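Side-chain contacts in alpha-glucosidase ([Eubacterium] rectale, PDB 6PNR), which hydrolyses alpha-glycosidic bonds as a glycoside hydrolase family 31 sulfoquinovosidase, probably releasing sulfoquinovose from sulfolipid-derived glycosides: residues A[90-95]-A[100-105]; A[505-510]-A[530-535]; A[562-565]-A[569-572]. All blocks are in the same frame, centred on the assembly; numbering follows the deposited sequence.

Interaction 1 (A[90-95]-A[100-105]); sequences IDFEQK and NRFWFR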
loop_
_atom_site.group_PDB
_atom_site.type_symbol
_atom_site.label_atom_id
_atom_site.label_comp_id
_atom_site.label_asym_id
_atom_site.label_seq_id
_atom_site.Cartn_x
_atom_site.Cartn_y
_atom_site.Cartn_z
ATOM N N ILE A 90 17.921 -26.356 16.544
ATOM C CA ILE A 90 17.725 -25.485 17.691
ATOM C C ILE A 90 16.282 -25.658 18.132
ATOM O O ILE A 90 15.362 -25.254 17.415
ATOM C CB ILE A 90 18.023 -24.019 17.360
ATOM C CG1 ILE A 90 19.345 -23.909 16.604
ATOM C CG2 ILE A 90 18.030 -23.182 18.631
ATOM C CD1 ILE A 90 19.694 -22.500 16.205
ATOM N N ASP A 91 16.077 -26.264 19.298
ATOM C CA ASP A 91 14.750 -26.436 19.867
ATOM C C ASP A 91 14.500 -25.308 20.858
ATOM O O ASP A 91 15.365 -25.010 21.688
ATOM C CB ASP A 91 14.628 -27.802 20.550
ATOM C CG ASP A 91 14.878 -28.963 19.592
ATOM O OD1 ASP A 91 14.104 -29.122 18.623
ATOM O OD2 ASP A 91 15.860 -29.714 19.797
ATOM N N PHE A 92 13.335 -24.667 20.752
ATOM C CA PHE A 92 12.991 -23.499 21.555
ATOM C C PHE A 92 11.907 -23.855 22.555
ATOM O O PHE A 92 10.855 -24.382 22.178
ATOM C CB PHE A 92 12.503 -22.335 20.684
ATOM C CG PHE A 92 13.552 -21.783 19.771
ATOM C CD1 PHE A 92 14.539 -20.943 20.259
ATOM C CD2 PHE A 92 13.556 -22.107 18.427
ATOM C CE1 PHE A 92 15.506 -20.442 19.422
ATOM C CE2 PHE A 92 14.522 -21.607 17.586
ATOM C CZ PHE A 92 15.499 -20.772 18.081
ATOM N N GLU A 93 12.160 -23.555 23.824
ATOM C CA GLU A 93 11.156 -23.662 24.870
ATOM C C GLU A 93 10.732 -22.263 25.298
ATOM O O GLU A 93 11.580 -21.424 25.624
ATOM C CB GLU A 93 11.690 -24.451 26.066
ATOM C CG GLU A 93 10.647 -24.703 27.139
ATOM C CD GLU A 93 11.189 -25.520 28.299
ATOM O OE1 GLU A 93 12.358 -25.965 28.227
ATOM O OE2 GLU A 93 10.439 -25.711 29.282
ATOM N N GLN A 94 9.428 -22.018 25.299
ATOM C CA GLN A 94 8.879 -20.716 25.657
ATOM C C GLN A 94 8.569 -20.678 27.150
ATOM O O GLN A 94 7.718 -21.434 27.633
ATOM C CB GLN A 94 7.623 -20.437 24.837
ATOM C CG GLN A 94 6.797 -19.251 25.305
ATOM C CD GLN A 94 5.688 -18.920 24.321
ATOM O OE1 GLN A 94 5.493 -19.631 23.333
ATOM N NE2 GLN A 94 4.970 -17.832 24.576
ATOM N N LYS A 95 9.245 -19.779 27.872
ATOM C CA LYS A 95 9.095 -19.625 29.316
ATOM C C LYS A 95 8.210 -18.449 29.714
ATOM O O LYS A 95 7.925 -18.286 30.905
ATOM C CB LYS A 95 10.477 -19.456 29.975
ATOM C CG LYS A 95 11.475 -20.581 29.677
ATOM C CD LYS A 95 10.982 -21.924 30.204
ATOM C CE LYS A 95 10.671 -21.867 31.697
ATOM N NZ LYS A 95 9.937 -23.080 32.159
ATOM N N ASN A 100 4.079 -13.558 21.624
ATOM C CA ASN A 100 3.520 -14.126 20.402
ATOM C C ASN A 100 4.230 -13.623 19.148
ATOM O O ASN A 100 3.724 -13.831 18.042
ATOM C CB ASN A 100 2.008 -13.872 20.306
ATOM C CG ASN A 100 1.642 -12.393 20.200
ATOM O OD1 ASN A 100 2.496 -11.517 20.126
ATOM N ND2 ASN A 100 0.351 -12.122 20.185
ATOM N N ARG A 101 5.398 -12.993 19.291
ATOM C CA ARG A 101 6.204 -12.556 18.159
ATOM C C ARG A 101 7.649 -12.935 18.424
ATOM O O ARG A 101 8.177 -12.675 19.513
ATOM C CB ARG A 101 6.095 -11.044 17.916
ATOM C CG ARG A 101 4.682 -10.532 17.568
ATOM C CD ARG A 101 4.173 -11.046 16.225
ATOM N NE ARG A 101 2.842 -10.517 15.881
ATOM C CZ ARG A 101 1.705 -11.189 16.046
ATOM N NH1 ARG A 101 1.727 -12.424 16.545
ATOM N NH2 ARG A 101 0.547 -10.641 15.703
ATOM N N PHE A 102 8.288 -13.515 17.411
ATOM C CA PHE A 102 9.611 -14.113 17.531
ATOM C C PHE A 102 10.417 -13.709 16.303
ATOM O O PHE A 102 10.020 -14.009 15.173
ATOM C CB PHE A 102 9.470 -15.642 17.641
ATOM C CG PHE A 102 10.754 -16.386 17.866
ATOM C CD1 PHE A 102 11.203 -16.638 19.150
ATOM C CD2 PHE A 102 11.485 -16.879 16.793
ATOM C CE1 PHE A 102 12.375 -17.343 19.357
ATOM C CE2 PHE A 102 12.657 -17.593 16.990
ATOM C CZ PHE A 102 13.104 -17.829 18.276
ATOM N N TRP A 103 11.523 -13.004 16.509
ATOM C CA TRP A 103 12.408 -12.605 15.424
ATOM C C TRP A 103 13.756 -13.293 15.607
ATOM O O TRP A 103 14.428 -13.092 16.626
ATOM C CB TRP A 103 12.597 -11.088 15.382
ATOM C CG TRP A 103 11.398 -10.260 14.992
ATOM C CD1 TRP A 103 11.076 -9.816 13.734
ATOM C CD2 TRP A 103 10.408 -9.721 15.869
ATOM N NE1 TRP A 103 9.938 -9.053 13.780
ATOM C CE2 TRP A 103 9.513 -8.971 15.081
ATOM C CE3 TRP A 103 10.191 -9.794 17.251
ATOM C CZ2 TRP A 103 8.414 -8.308 15.624
ATOM C CZ3 TRP A 103 9.112 -9.133 17.788
ATOM C CH2 TRP A 103 8.230 -8.397 16.974
ATOM N N PHE A 104 14.147 -14.095 14.622
ATOM C CA PHE A 104 15.391 -14.852 14.650
ATOM C C PHE A 104 16.317 -14.289 13.584
ATOM O O PHE A 104 15.926 -14.174 12.413
ATOM C CB PHE A 104 15.128 -16.345 14.400
ATOM C CG PHE A 104 16.353 -17.214 14.534
ATOM C CD1 PHE A 104 16.743 -17.694 15.769
ATOM C CD2 PHE A 104 17.113 -17.540 13.423
ATOM C CE1 PHE A 104 17.876 -18.486 15.903
ATOM C CE2 PHE A 104 18.247 -18.335 13.543
ATOM C CZ PHE A 104 18.625 -18.811 14.786
ATOM N N ARG A 105 17.538 -13.937 13.977
ATOM C CA ARG A 105 18.487 -13.363 13.037
ATOM C C ARG A 105 19.538 -14.368 12.597
ATOM O O ARG A 105 20.031 -15.172 13.393
ATOM C CB ARG A 105 19.156 -12.133 13.636
ATOM C CG ARG A 105 18.188 -10.970 13.714
ATOM C CD ARG A 105 18.939 -9.692 13.832
ATOM N NE ARG A 105 18.068 -8.537 13.736
ATOM C CZ ARG A 105 18.504 -7.302 13.908
ATOM N NH1 ARG A 105 19.786 -7.100 14.182
ATOM N NH2 ARG A 105 17.678 -6.279 13.805
#
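The strands that set Ile90 and Phe92 against Phe102 and Phe104 run roughly antiparallel, 148° apart in direction, with 11.7 Å between the axes of segments 90-94 and 101-105 at closest approach. That spacing is too wide for backbone pairing: strand 87-94 belongs to an eight-stranded antiparallel sheet and strand 101-107 to a six-stranded one, stacked face to face as a beta-sandwich. Phe92 and Phe102 meet as a T-shaped (edge-to-face) pair, ring centroids 5.0 Å apart and planes at 68°. The end of Phe102 does the touching; its CZ sits over the centre of the Phe92 ring and comes within 3.7 Å of Phe92 CE1. With CG anti to its carbonyl carbon (chi1 -65°), the Phe92 ring lies on the backbone N side, where Phe102 CZ comes over its face. Its far edge is used as well: Phe92 CZ reaches Phe104 CE1 at 4.0 Å, near the plane of the Phe92 ring. Beyond it, Ile90 CD1 comes obliquely to Phe104 CZ at 4.1 Å. Ile29 and Val205 pack against Phe92, and Pro206 against Phe102, filling out the layer between the sheets. Arg101 and Arg105 use the other side of their strand, Arg101 in salt bridges to Glu36 and Asp49, and Arg105 bonded to Tyr50 of the second subunit. Since all four touching side chains are hydrocarbon and buried, the two sheets are joined here by dispersion and ring-edge electrostatics, so cohesion depends on close packing of rings and aliphatic carbons, not on polar bonds.

Interaction 2 (A[505-510]-A[530-535]); sequences ELFLRW and TNFQYY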
loop_
_atom_site.group_PDB
_atom_site.type_symbol
_atom_site.label_atom_id
_atom_site.label_comp_id
_atom_site.label_asym_id
_atom_site.label_seq_id
_atom_site.Cartn_x
_atom_site.Cartn_y
_atom_site.Cartn_z
ATOM N N GLU A 505 -0.688 -16.404 -30.199
ATOM C CA GLU A 505 0.756 -16.369 -30.003
ATOM C C GLU A 505 1.120 -16.763 -28.575
ATOM O O GLU A 505 2.097 -17.491 -28.348
ATOM C CB GLU A 505 1.298 -14.971 -30.331
ATOM C CG GLU A 505 2.826 -14.856 -30.213
ATOM C CD GLU A 505 3.312 -13.416 -30.131
ATOM O OE1 GLU A 505 2.469 -12.517 -29.922
ATOM O OE2 GLU A 505 4.535 -13.186 -30.250
ATOM N N LEU A 506 0.344 -16.288 -27.603
ATOM C CA LEU A 506 0.589 -16.650 -26.207
ATOM C C LEU A 506 0.443 -18.149 -25.986
ATOM O O LEU A 506 1.275 -18.772 -25.317
ATOM C CB LEU A 506 -0.366 -15.897 -25.286
ATOM C CG LEU A 506 -0.131 -16.386 -23.850
ATOM C CD1 LEU A 506 1.216 -15.865 -23.321
ATOM C CD2 LEU A 506 -1.265 -16.034 -22.963
ATOM N N PHE A 507 -0.625 -18.746 -26.516
ATOM C CA PHE A 507 -0.790 -20.181 -26.344
ATOM C C PHE A 507 0.404 -20.929 -26.914
ATOM O O PHE A 507 0.917 -21.864 -26.282
ATOM C CB PHE A 507 -2.089 -20.673 -26.999
ATOM C CG PHE A 507 -2.251 -22.170 -26.938
ATOM C CD1 PHE A 507 -1.650 -22.989 -27.894
ATOM C CD2 PHE A 507 -2.960 -22.762 -25.908
ATOM C CE1 PHE A 507 -1.759 -24.377 -27.822
ATOM C CE2 PHE A 507 -3.077 -24.147 -25.830
ATOM C CZ PHE A 507 -2.474 -24.953 -26.792
ATOM N N LEU A 508 0.862 -20.531 -28.107
ATOM C CA LEU A 508 1.941 -21.263 -28.761
ATOM C C LEU A 508 3.275 -21.070 -28.044
ATOM O O LEU A 508 4.040 -22.030 -27.894
ATOM C CB LEU A 508 2.043 -20.845 -30.228
ATOM C CG LEU A 508 0.879 -21.356 -31.084
ATOM C CD1 LEU A 508 0.911 -20.699 -32.451
ATOM C CD2 LEU A 508 0.929 -22.875 -31.197
ATOM N N ARG A 509 3.583 -19.842 -27.610
ATOM C CA ARG A 509 4.794 -19.622 -26.817
ATOM C C ARG A 509 4.753 -20.415 -25.516
ATOM O O ARG A 509 5.788 -20.908 -25.056
ATOM C CB ARG A 509 4.986 -18.133 -26.500
ATOM C CG ARG A 509 5.510 -17.290 -27.661
ATOM C CD ARG A 509 6.895 -17.774 -28.133
ATOM N NE ARG A 509 7.425 -16.840 -29.124
ATOM C CZ ARG A 509 8.444 -17.081 -29.943
ATOM N NH1 ARG A 509 9.076 -18.248 -29.915
ATOM N NH2 ARG A 509 8.827 -16.139 -30.802
ATOM N N TRP A 510 3.576 -20.516 -24.885
ATOM C CA TRP A 510 3.474 -21.308 -23.659
ATOM C C TRP A 510 3.669 -22.794 -23.941
ATOM O O TRP A 510 4.330 -23.497 -23.168
ATOM C CB TRP A 510 2.117 -21.068 -22.987
ATOM C CG TRP A 510 2.136 -21.033 -21.453
ATOM C CD1 TRP A 510 2.553 -22.019 -20.602
ATOM C CD2 TRP A 510 1.653 -19.963 -20.622
ATOM N NE1 TRP A 510 2.383 -21.615 -19.287
ATOM C CE2 TRP A 510 1.824 -20.361 -19.278
ATOM C CE3 TRP A 510 1.114 -18.693 -20.890
ATOM C CZ2 TRP A 510 1.482 -19.536 -18.205
ATOM C CZ3 TRP A 510 0.770 -17.874 -19.822
ATOM C CH2 TRP A 510 0.955 -18.302 -18.493
ATOM N N THR A 530 -14.649 -16.386 -24.858
ATOM C CA THR A 530 -14.014 -15.173 -25.359
ATOM C C THR A 530 -12.491 -15.218 -25.266
ATOM O O THR A 530 -11.851 -14.168 -25.287
ATOM C CB THR A 530 -14.541 -13.943 -24.616
ATOM O OG1 THR A 530 -14.426 -14.148 -23.202
ATOM C CG2 THR A 530 -16.006 -13.677 -24.983
ATOM N N ASN A 531 -11.893 -16.410 -25.179
ATOM C CA ASN A 531 -10.445 -16.560 -25.149
ATOM C C ASN A 531 -10.022 -17.592 -26.179
ATOM O O ASN A 531 -10.742 -18.559 -26.430
ATOM C CB ASN A 531 -9.953 -16.990 -23.771
ATOM C CG ASN A 531 -9.878 -15.840 -22.818
ATOM O OD1 ASN A 531 -8.819 -15.238 -22.661
ATOM N ND2 ASN A 531 -11.010 -15.489 -22.207
ATOM N N PHE A 532 -8.854 -17.372 -26.773
ATOM C CA PHE A 532 -8.315 -18.319 -27.739
ATOM C C PHE A 532 -8.222 -19.709 -27.127
ATOM O O PHE A 532 -7.759 -19.869 -25.993
ATOM C CB PHE A 532 -6.931 -17.870 -28.204
ATOM C CG PHE A 532 -6.277 -18.823 -29.162
ATOM C CD1 PHE A 532 -6.551 -18.754 -30.513
ATOM C CD2 PHE A 532 -5.393 -19.783 -28.710
ATOM C CE1 PHE A 532 -5.948 -19.611 -31.401
ATOM C CE2 PHE A 532 -4.778 -20.671 -29.592
ATOM C CZ PHE A 532 -5.056 -20.584 -30.945
ATOM N N GLN A 533 -8.682 -20.710 -27.875
ATOM C CA GLN A 533 -8.451 -22.121 -27.567
ATOM C C GLN A 533 -7.718 -22.763 -28.732
ATOM O O GLN A 533 -7.978 -22.423 -29.887
ATOM C CB GLN A 533 -9.769 -22.869 -27.322
ATOM C CG GLN A 533 -10.738 -22.145 -26.399
ATOM C CD GLN A 533 -10.200 -22.019 -24.978
ATOM O OE1 GLN A 533 -9.236 -22.702 -24.596
ATOM N NE2 GLN A 533 -10.814 -21.139 -24.190
ATOM N N TYR A 534 -6.800 -23.693 -28.434
ATOM C CA TYR A 534 -6.013 -24.311 -29.493
ATOM C C TYR A 534 -6.886 -24.899 -30.593
ATOM O O TYR A 534 -6.494 -24.884 -31.768
ATOM C CB TYR A 534 -5.097 -25.406 -28.919
ATOM C CG TYR A 534 -5.787 -26.720 -28.552
ATOM C CD1 TYR A 534 -5.993 -27.714 -29.501
ATOM C CD2 TYR A 534 -6.205 -26.968 -27.245
ATOM C CE1 TYR A 534 -6.625 -28.915 -29.172
ATOM C CE2 TYR A 534 -6.829 -28.158 -26.901
ATOM C CZ TYR A 534 -7.025 -29.136 -27.876
ATOM O OH TYR A 534 -7.644 -30.313 -27.561
ATOM N N TYR A 535 -8.056 -25.428 -30.238
ATOM C CA TYR A 535 -8.937 -26.052 -31.218
ATOM C C TYR A 535 -9.727 -25.038 -32.041
ATOM O O TYR A 535 -10.553 -25.446 -32.863
ATOM C CB TYR A 535 -9.888 -27.027 -30.525
ATOM C CG TYR A 535 -10.605 -26.501 -29.292
ATOM C CD1 TYR A 535 -11.704 -25.657 -29.406
ATOM C CD2 TYR A 535 -10.213 -26.892 -28.019
ATOM C CE1 TYR A 535 -12.371 -25.182 -28.282
ATOM C CE2 TYR A 535 -10.867 -26.421 -26.889
ATOM C CZ TYR A 535 -11.950 -25.588 -27.020
ATOM O OH TYR A 535 -12.600 -25.136 -25.892
#
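Phe507 lays one face of its ring over the CB of Tyr534, with Phe507 CZ only 3.4 Å from Tyr534 CB. The overlap is made by the far end of the phenyl ring: Phe507 CE1 also lies 3.7 Å from Tyr534 CB, while the phenol ring itself is little involved. The reason is the first torsion of Tyr534, chi1 76°, which places CG between the backbone N and the carbonyl carbon and carries the phenol off beyond Phe507. Its hydroxyl finds a polar partner there, hydrogen-bonding to Thr260 OG1, and Tyr535 CD2 covers part of one face of the phenol ring. Phe532 takes the base of the Phe507 side chain. Phe532 CE2 is 3.7 Å from Phe507 CB, and Phe507 CG lies at the edge of the Phe532 ring, in its plane, 4.0 Å from Phe532 CE2. The two side chains cross at about a right angle. With CG anti to the backbone N (chi1 176°), the Phe507 side chain extends from helix 504-514 along the loop, its CB against Phe532 and its far end over Tyr534. Thr522 touches both Phe507 and Tyr534, and helix 538-568 adds Thr540 against Phe532 and Leu544 against Tyr534. The loop itself is tied to the chain just before helix 504-514 by a backbone hydrogen bond between Phe532 and Arg502 and by Phe532 O with Arg502 NH1. This is aromatic packing of a loop on a helix within the TIM-barrel domain of family 31; the side chain of Phe507 lies about 14 Å from the bound aza-sugar, and Thr522, which it touches, precedes His523 of the ligand pocket.

Interaction 3 (A[562-565]-A[569-572]); sequences VEEN and GHPV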
loop_
_atom_site.group_PDB
_atom_site.type_symbol
_atom_site.label_atom_id
_atom_site.label_comp_id
_atom_site.label_asym_id
_atom_site.label_seq_id
_atom_site.Cartn_x
_atom_site.Cartn_y
_atom_site.Cartn_z
ATOM N N VAL A 562 12.740 -37.477 -14.166
ATOM C CA VAL A 562 11.726 -37.721 -13.143
ATOM C C VAL A 562 12.192 -38.825 -12.200
ATOM O O VAL A 562 11.987 -38.760 -10.982
ATOM C CB VAL A 562 10.378 -38.054 -13.808
ATOM C CG1 VAL A 562 9.334 -38.380 -12.764
ATOM C CG2 VAL A 562 9.908 -36.870 -14.693
ATOM N N GLU A 563 12.860 -39.841 -12.742
ATOM C CA GLU A 563 13.388 -40.891 -11.879
ATOM C C GLU A 563 14.499 -40.363 -10.979
ATOM O O GLU A 563 14.577 -40.736 -9.802
ATOM C CB GLU A 563 13.890 -42.060 -12.725
ATOM C CG GLU A 563 14.382 -43.238 -11.898
ATOM C CD GLU A 563 14.753 -44.427 -12.760
ATOM O OE1 GLU A 563 15.352 -44.208 -13.839
ATOM O OE2 GLU A 563 14.431 -45.571 -12.362
ATOM N N GLU A 564 15.366 -39.498 -11.515
ATOM C CA GLU A 564 16.385 -38.857 -10.683
ATOM C C GLU A 564 15.747 -38.029 -9.577
ATOM O O GLU A 564 16.212 -38.046 -8.428
ATOM C CB GLU A 564 17.304 -37.986 -11.553
ATOM C CG GLU A 564 18.545 -37.448 -10.820
ATOM C CD GLU A 564 19.438 -36.560 -11.692
ATOM O OE1 GLU A 564 19.193 -36.470 -12.919
ATOM O OE2 GLU A 564 20.383 -35.942 -11.142
ATOM N N ASN A 565 14.673 -37.297 -9.901
ATOM C CA ASN A 565 13.962 -36.541 -8.878
ATOM C C ASN A 565 13.436 -37.460 -7.782
ATOM O O ASN A 565 13.584 -37.172 -6.586
ATOM C CB ASN A 565 12.811 -35.747 -9.511
ATOM C CG ASN A 565 12.071 -34.909 -8.492
ATOM O OD1 ASN A 565 12.636 -33.972 -7.935
ATOM N ND2 ASN A 565 10.816 -35.246 -8.228
ATOM N N GLY A 569 15.906 -36.116 -5.340
ATOM C CA GLY A 569 15.429 -34.776 -5.071
ATOM C C GLY A 569 16.024 -33.702 -5.949
ATOM O O GLY A 569 15.749 -32.517 -5.716
ATOM N N HIS A 570 16.815 -34.068 -6.949
ATOM C CA HIS A 570 17.266 -33.104 -7.947
ATOM C C HIS A 570 16.074 -32.743 -8.816
ATOM O O HIS A 570 15.562 -33.623 -9.530
ATOM C CB HIS A 570 18.376 -33.667 -8.828
ATOM C CG HIS A 570 19.523 -34.259 -8.061
ATOM N ND1 HIS A 570 20.360 -35.218 -8.597
ATOM C CD2 HIS A 570 19.975 -34.022 -6.807
ATOM C CE1 HIS A 570 21.271 -35.555 -7.699
ATOM N NE2 HIS A 570 21.064 -34.839 -6.606
ATOM N N PRO A 571 15.618 -31.493 -8.812
ATOM C CA PRO A 571 14.396 -31.143 -9.551
ATOM C C PRO A 571 14.593 -31.275 -11.054
ATOM O O PRO A 571 15.707 -31.184 -11.572
ATOM C CB PRO A 571 14.139 -29.685 -9.147
ATOM C CG PRO A 571 15.503 -29.137 -8.762
ATOM C CD PRO A 571 16.255 -30.325 -8.167
ATOM N N VAL A 572 13.483 -31.494 -11.762
ATOM C CA VAL A 572 13.552 -31.572 -13.220
ATOM C C VAL A 572 14.015 -30.238 -13.808
ATOM O O VAL A 572 14.854 -30.202 -14.715
ATOM C CB VAL A 572 12.202 -32.016 -13.800
ATOM C CG1 VAL A 572 12.247 -31.979 -15.315
ATOM C CG2 VAL A 572 11.854 -33.419 -13.308
#
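Asn565 and Gly569 lie with their CA atoms 4.4 Å apart where helix 538-568 ends and the chain turns back past its final turns, bringing Val572 alongside Val562. Gly569 N donates to Asn565 O at 2.8 Å, closing a last helical turn, and Gly569 then leaves the helix with positive phi, where a side chain would collide with the carbonyl oxygen of the residue before. His570 follows and turns its ring edge to Glu564: ND1 donates to Glu564 OE2 at 2.6 Å, nearly straight at 167° and close to the ring plane. The carboxylate is met on its anti side, by a donor clearly tilted from the carboxylate plane, and stands 83° from the imidazole. Glu564 gets there by stretching out, CG anti to the backbone N (chi1 -171°) and the chain extended beyond it. The helix thus ends on a glycine with positive phi, and the Glu564 side chain reaches across to the departing chain; here the helix leads on to strand 573-574, an outermost strand of a six-stranded antiparallel sheet, in the region matching the family 31 C-terminal domain. Glu564 OE1 forms a salt bridge with Arg574 of that strand, and His570 NE2 bonds to Glu222 on helix 217-228; two carboxylates around one imidazole would tend to keep it protonated. A glutamine in place of Glu564 would probably weaken the hold on His570 ND1 and leave Arg574 without its charge partner. Asn565 sets its OD1 3.4 Å from His570 O, two acceptors that do not bond, and its ND2 turns instead to Gln231 OE1. His570 O also receives a CA-H...O contact from Asn565 CA. Farther back along the helix, Val562 CG2 meets Val572 CG2 at 4.2 Å, with Leu486 also packed on Val572.

How the interactions relate
All three contacts are buried, but they serve different parts of the fold and share no atoms. Interaction 1 joins two sheets of the N-terminal beta-sandwich; interaction 2 packs a loop on a helix of the TIM-barrel domain, on the opposite side of the chain's centre, about 50 Å away between centres. Both are purely apolar and aromatic: a T-shaped ring pair in the first, a ring face over an aliphatic carbon in the second. Interaction 3, closest to the chain's centre, is the polar one, with partly exposed charged groups at a helix end. Helix 538-568 connects the latter two: its early residues pack on Phe532 and Tyr534, and its last turns form interaction 3.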